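Local coordinates for antifreeze protein (PDB 3P4G) that probably binds ice as a hyperactive, calcium-dependent antifreeze protein of an Antarctic bacterium, built as a right-handed beta-helix, at residues N51-V65 with L77-D91. Residues are numbered along the deposited sequence; the frame is centred on the assembly and turned at random.
Sequences NVLAGDDKVSIDGNV and LDMGTGNDQLYVAGD. With CA (calcium ion), chain F; CA (calcium ion), chain G; CA (calcium ion), chain E.
Asp57 and Asp84 run alongside each other in the same direction, their carboxylate planes only 4° apart. One calcium ion bridges them. Asp57 OD2 and Asp84 OD1 both bind it, each at 2.3 Å. The carbonyl oxygens of Leu53, Gly55, Met79 and Thr81 complete its six ligands. Each carboxylate also serves the next calcium in the row: Asp57 OD1 shares one with Asp34, Ser36 and Asn38, and Asp84 OD2 one with Ala98, Thr100 and Asp103. Asp84 OD1 has a second grip, since Asp57 N gives its hydrogen to the anti lone pair at 2.9 Å. These are successive coils of the right-handed calcium-binding beta-helix. Strands 58-61 and 85-88 run parallel, 1° apart, and each calcium is clamped between the loops of neighbouring coils.

Asn51 and Asp78 pair on the outer face, a row that Asp97 continues on the next coil. With CG anti to the backbone N in both (chi1 -174° in Asn51), amide and carboxylate stack, and Asn51 ND2 comes 3.6 Å from Asp78 OD2. A water donates to Asn51 OD1 and Asp78 OD2. Each side chain also closes an Asx turn, Asn51 OD1 accepting from Leu53 N. With an alanine here, Leu53 N would probably lose its Asx-turn acceptor, the water one of its two bonds described, and the Asp78 carboxylate the amide stacked on it.

Inside, Met79 folds back on itself, which lays CE 3.7 Å from Val59 CG2. Ile61 CD1 meets Leu77 CD2 tip to tip at 3.7 Å. Val65 CG2 packs across Leu77 CD2. At the far turn, Asn64 OD1 takes a nearly straight bond from Asp91 N, 2.8 Å long.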
# COMPACT_ATOMS: atom_id res chain seq x y z
N ASN A 51 21.33 -16.80 -12.20
CA ASN A 51 20.39 -16.49 -13.26
C ASN A 51 19.86 -17.79 -13.88
O ASN A 51 20.57 -18.49 -14.62
CB ASN A 51 21.11 -15.63 -14.31
CG ASN A 51 20.18 -15.09 -15.44
OD1 ASN A 51 19.04 -15.51 -15.61
ND2 ASN A 51 20.71 -14.17 -16.25
N VAL A 52 18.60 -18.09 -13.61
CA VAL A 52 18.06 -19.35 -14.10
C VAL A 52 17.44 -19.25 -15.49
O VAL A 52 16.99 -20.26 -16.05
CB VAL A 52 17.11 -20.03 -13.05
CG1 VAL A 52 17.95 -20.69 -11.90
CG2 VAL A 52 16.12 -19.03 -12.45
N LEU A 53 17.46 -18.03 -16.08
CA LEU A 53 17.24 -17.84 -17.52
C LEU A 53 15.84 -18.32 -17.93
O LEU A 53 14.88 -18.25 -17.15
CB LEU A 53 18.35 -18.55 -18.37
CG LEU A 53 19.77 -18.00 -18.15
CD1 LEU A 53 20.85 -18.98 -18.60
CD2 LEU A 53 19.97 -16.65 -18.88
N ALA A 54 15.71 -18.75 -19.17
CA ALA A 54 14.38 -19.19 -19.65
C ALA A 54 13.89 -20.46 -18.94
O ALA A 54 14.66 -21.18 -18.26
CB ALA A 54 14.35 -19.35 -21.16
N GLY A 55 12.61 -20.73 -19.14
CA GLY A 55 12.01 -21.87 -18.48
C GLY A 55 11.31 -21.45 -17.20
O GLY A 55 11.56 -20.36 -16.67
N ASP A 56 10.46 -22.32 -16.71
CA ASP A 56 9.74 -22.05 -15.46
C ASP A 56 10.59 -22.70 -14.35
O ASP A 56 10.55 -23.93 -14.14
CB ASP A 56 8.36 -22.70 -15.53
CG ASP A 56 7.48 -22.11 -16.64
OD1 ASP A 56 7.74 -20.98 -17.11
OD2 ASP A 56 6.52 -22.83 -17.05
N ASP A 57 11.38 -21.87 -13.67
CA ASP A 57 12.45 -22.34 -12.78
C ASP A 57 12.01 -22.22 -11.34
O ASP A 57 11.28 -21.30 -10.96
CB ASP A 57 13.68 -21.45 -12.97
CG ASP A 57 14.16 -21.40 -14.42
OD1 ASP A 57 14.54 -22.47 -14.99
OD2 ASP A 57 14.16 -20.31 -14.99
N LYS A 58 12.53 -23.11 -10.50
CA LYS A 58 12.30 -23.04 -9.08
C LYS A 58 13.69 -22.89 -8.45
O LYS A 58 14.63 -23.61 -8.82
CB LYS A 58 11.66 -24.32 -8.52
CG LYS A 58 11.43 -24.21 -6.96
CD LYS A 58 10.37 -25.23 -6.47
CE LYS A 58 10.26 -25.27 -4.92
NZ LYS A 58 9.33 -26.41 -4.54
N VAL A 59 13.80 -21.91 -7.56
CA VAL A 59 15.04 -21.65 -6.79
C VAL A 59 14.69 -21.57 -5.29
O VAL A 59 13.73 -20.87 -4.90
CB VAL A 59 15.73 -20.34 -7.25
CG1 VAL A 59 16.90 -20.07 -6.30
CG2 VAL A 59 16.22 -20.40 -8.72
N SER A 60 15.46 -22.27 -4.46
CA SER A 60 15.20 -22.32 -3.03
C SER A 60 16.53 -22.16 -2.33
O SER A 60 17.48 -22.90 -2.59
CB SER A 60 14.56 -23.65 -2.62
OG SER A 60 13.40 -23.91 -3.38
N ILE A 61 16.59 -21.16 -1.47
CA ILE A 61 17.83 -20.72 -0.79
C ILE A 61 17.53 -20.69 0.70
O ILE A 61 16.59 -20.00 1.14
CB ILE A 61 18.25 -19.27 -1.32
CG1 ILE A 61 18.61 -19.29 -2.82
CG2 ILE A 61 19.39 -18.62 -0.50
CD1 ILE A 61 18.31 -18.01 -3.58
N ASP A 62 18.27 -21.45 1.50
CA ASP A 62 18.00 -21.46 2.94
C ASP A 62 18.71 -20.30 3.64
O ASP A 62 18.36 -19.94 4.77
CB ASP A 62 18.50 -22.77 3.53
CG ASP A 62 17.73 -23.95 3.03
OD1 ASP A 62 16.54 -23.80 2.68
OD2 ASP A 62 18.33 -25.04 3.04
N GLY A 63 19.75 -19.77 3.00
CA GLY A 63 20.52 -18.64 3.54
C GLY A 63 20.07 -17.30 2.98
O GLY A 63 18.87 -17.09 2.71
N ASN A 64 21.04 -16.42 2.75
CA ASN A 64 20.78 -15.04 2.30
C ASN A 64 21.14 -14.87 0.84
O ASN A 64 22.06 -15.54 0.34
CB ASN A 64 21.65 -14.05 3.10
CG ASN A 64 21.42 -14.15 4.58
OD1 ASN A 64 20.27 -14.21 5.02
ND2 ASN A 64 22.52 -14.14 5.37
N VAL A 65 20.44 -13.99 0.15
CA VAL A 65 20.94 -13.47 -1.12
C VAL A 65 21.82 -12.28 -0.75
O VAL A 65 21.33 -11.23 -0.27
CB VAL A 65 19.79 -13.04 -2.07
CG1 VAL A 65 20.36 -12.42 -3.38
CG2 VAL A 65 18.88 -14.22 -2.30
N LEU A 77 20.07 -11.91 -8.39
CA LEU A 77 19.32 -13.13 -8.63
C LEU A 77 18.26 -12.80 -9.69
O LEU A 77 17.44 -11.92 -9.47
CB LEU A 77 18.70 -13.57 -7.30
CG LEU A 77 17.70 -14.70 -7.28
CD1 LEU A 77 18.00 -15.86 -8.16
CD2 LEU A 77 17.63 -15.17 -5.81
N ASP A 78 18.34 -13.50 -10.83
CA ASP A 78 17.42 -13.25 -11.96
C ASP A 78 16.68 -14.55 -12.29
O ASP A 78 17.33 -15.59 -12.60
CB ASP A 78 18.24 -12.67 -13.13
CG ASP A 78 17.42 -12.31 -14.35
OD1 ASP A 78 16.19 -12.46 -14.39
OD2 ASP A 78 18.06 -11.89 -15.35
N MET A 79 15.36 -14.53 -12.17
CA MET A 79 14.53 -15.74 -12.38
C MET A 79 14.27 -15.88 -13.89
O MET A 79 13.91 -16.96 -14.39
CB MET A 79 13.22 -15.69 -11.59
CG MET A 79 13.44 -15.57 -10.07
SD MET A 79 14.39 -16.96 -9.35
CE MET A 79 13.26 -18.36 -9.48
N GLY A 80 14.52 -14.78 -14.60
CA GLY A 80 14.42 -14.73 -16.08
C GLY A 80 13.00 -14.78 -16.61
O GLY A 80 11.99 -14.61 -15.86
N THR A 81 12.92 -14.95 -17.92
CA THR A 81 11.63 -15.19 -18.56
C THR A 81 11.04 -16.47 -17.96
O THR A 81 11.75 -17.31 -17.39
CB THR A 81 11.73 -15.32 -20.11
OG1 THR A 81 12.54 -16.45 -20.50
CG2 THR A 81 12.29 -13.99 -20.72
N GLY A 82 9.73 -16.60 -18.06
CA GLY A 82 9.11 -17.80 -17.49
C GLY A 82 8.30 -17.51 -16.24
O GLY A 82 8.45 -16.45 -15.63
N ASN A 83 7.46 -18.48 -15.88
CA ASN A 83 6.67 -18.42 -14.64
C ASN A 83 7.52 -19.10 -13.52
O ASN A 83 7.53 -20.34 -13.40
CB ASN A 83 5.36 -19.22 -14.82
CG ASN A 83 4.45 -18.65 -15.90
OD1 ASN A 83 4.42 -17.44 -16.19
ND2 ASN A 83 3.69 -19.55 -16.52
N ASP A 84 8.28 -18.29 -12.78
CA ASP A 84 9.34 -18.79 -11.86
C ASP A 84 8.92 -18.77 -10.42
O ASP A 84 8.06 -17.95 -10.04
CB ASP A 84 10.60 -17.98 -12.05
CG ASP A 84 11.08 -17.97 -13.51
OD1 ASP A 84 11.51 -19.04 -14.06
OD2 ASP A 84 11.01 -16.91 -14.15
N GLN A 85 9.54 -19.61 -9.59
CA GLN A 85 9.12 -19.72 -8.18
C GLN A 85 10.37 -19.65 -7.33
O GLN A 85 11.30 -20.47 -7.51
CB GLN A 85 8.43 -21.04 -7.98
CG GLN A 85 7.75 -21.18 -6.61
CD GLN A 85 6.94 -22.46 -6.51
OE1 GLN A 85 6.35 -22.91 -7.48
NE2 GLN A 85 6.93 -23.07 -5.32
N LEU A 86 10.41 -18.66 -6.44
CA LEU A 86 11.59 -18.41 -5.59
C LEU A 86 11.25 -18.50 -4.14
O LEU A 86 10.22 -17.97 -3.69
CB LEU A 86 12.20 -17.04 -5.95
CG LEU A 86 13.28 -16.51 -4.98
CD1 LEU A 86 14.49 -17.47 -5.00
CD2 LEU A 86 13.69 -15.10 -5.43
N TYR A 87 12.10 -19.21 -3.38
CA TYR A 87 11.97 -19.24 -1.94
C TYR A 87 13.33 -18.81 -1.38
O TYR A 87 14.35 -19.31 -1.81
CB TYR A 87 11.65 -20.65 -1.48
CG TYR A 87 11.69 -20.79 0.04
CD1 TYR A 87 10.64 -20.35 0.83
CD2 TYR A 87 12.80 -21.37 0.66
CE1 TYR A 87 10.69 -20.48 2.22
CE2 TYR A 87 12.85 -21.52 2.05
CZ TYR A 87 11.80 -21.08 2.81
OH TYR A 87 11.85 -21.19 4.19
N VAL A 88 13.32 -17.83 -0.49
CA VAL A 88 14.52 -17.46 0.29
C VAL A 88 14.18 -17.48 1.81
O VAL A 88 13.28 -16.73 2.24
CB VAL A 88 15.01 -16.04 -0.09
CG1 VAL A 88 16.19 -15.67 0.82
CG2 VAL A 88 15.42 -15.97 -1.57
N ALA A 89 14.86 -18.30 2.62
CA ALA A 89 14.57 -18.37 4.06
C ALA A 89 15.22 -17.24 4.86
O ALA A 89 14.75 -16.91 5.93
CB ALA A 89 15.04 -19.72 4.62
N GLY A 90 16.33 -16.69 4.33
CA GLY A 90 17.07 -15.62 4.98
C GLY A 90 16.67 -14.25 4.48
O GLY A 90 15.50 -14.03 4.11
N ASP A 91 17.67 -13.36 4.42
CA ASP A 91 17.46 -11.97 4.03
C ASP A 91 17.90 -11.80 2.58
O ASP A 91 18.66 -12.60 2.04
CB ASP A 91 18.30 -11.03 4.91
CG ASP A 91 17.89 -11.08 6.38
OD1 ASP A 91 16.71 -11.34 6.68
OD2 ASP A 91 18.75 -10.81 7.26
CA CA F . 12.92 -18.52 -15.82
CA CA G . 9.95 -14.89 -14.66
CA CA E . 15.98 -22.17 -16.77
O HOH W 1 17.71 -13.91 -17.44
O HOH W 2 11.00 -18.65 -20.76
O HOH W 3 4.25 -22.39 -15.70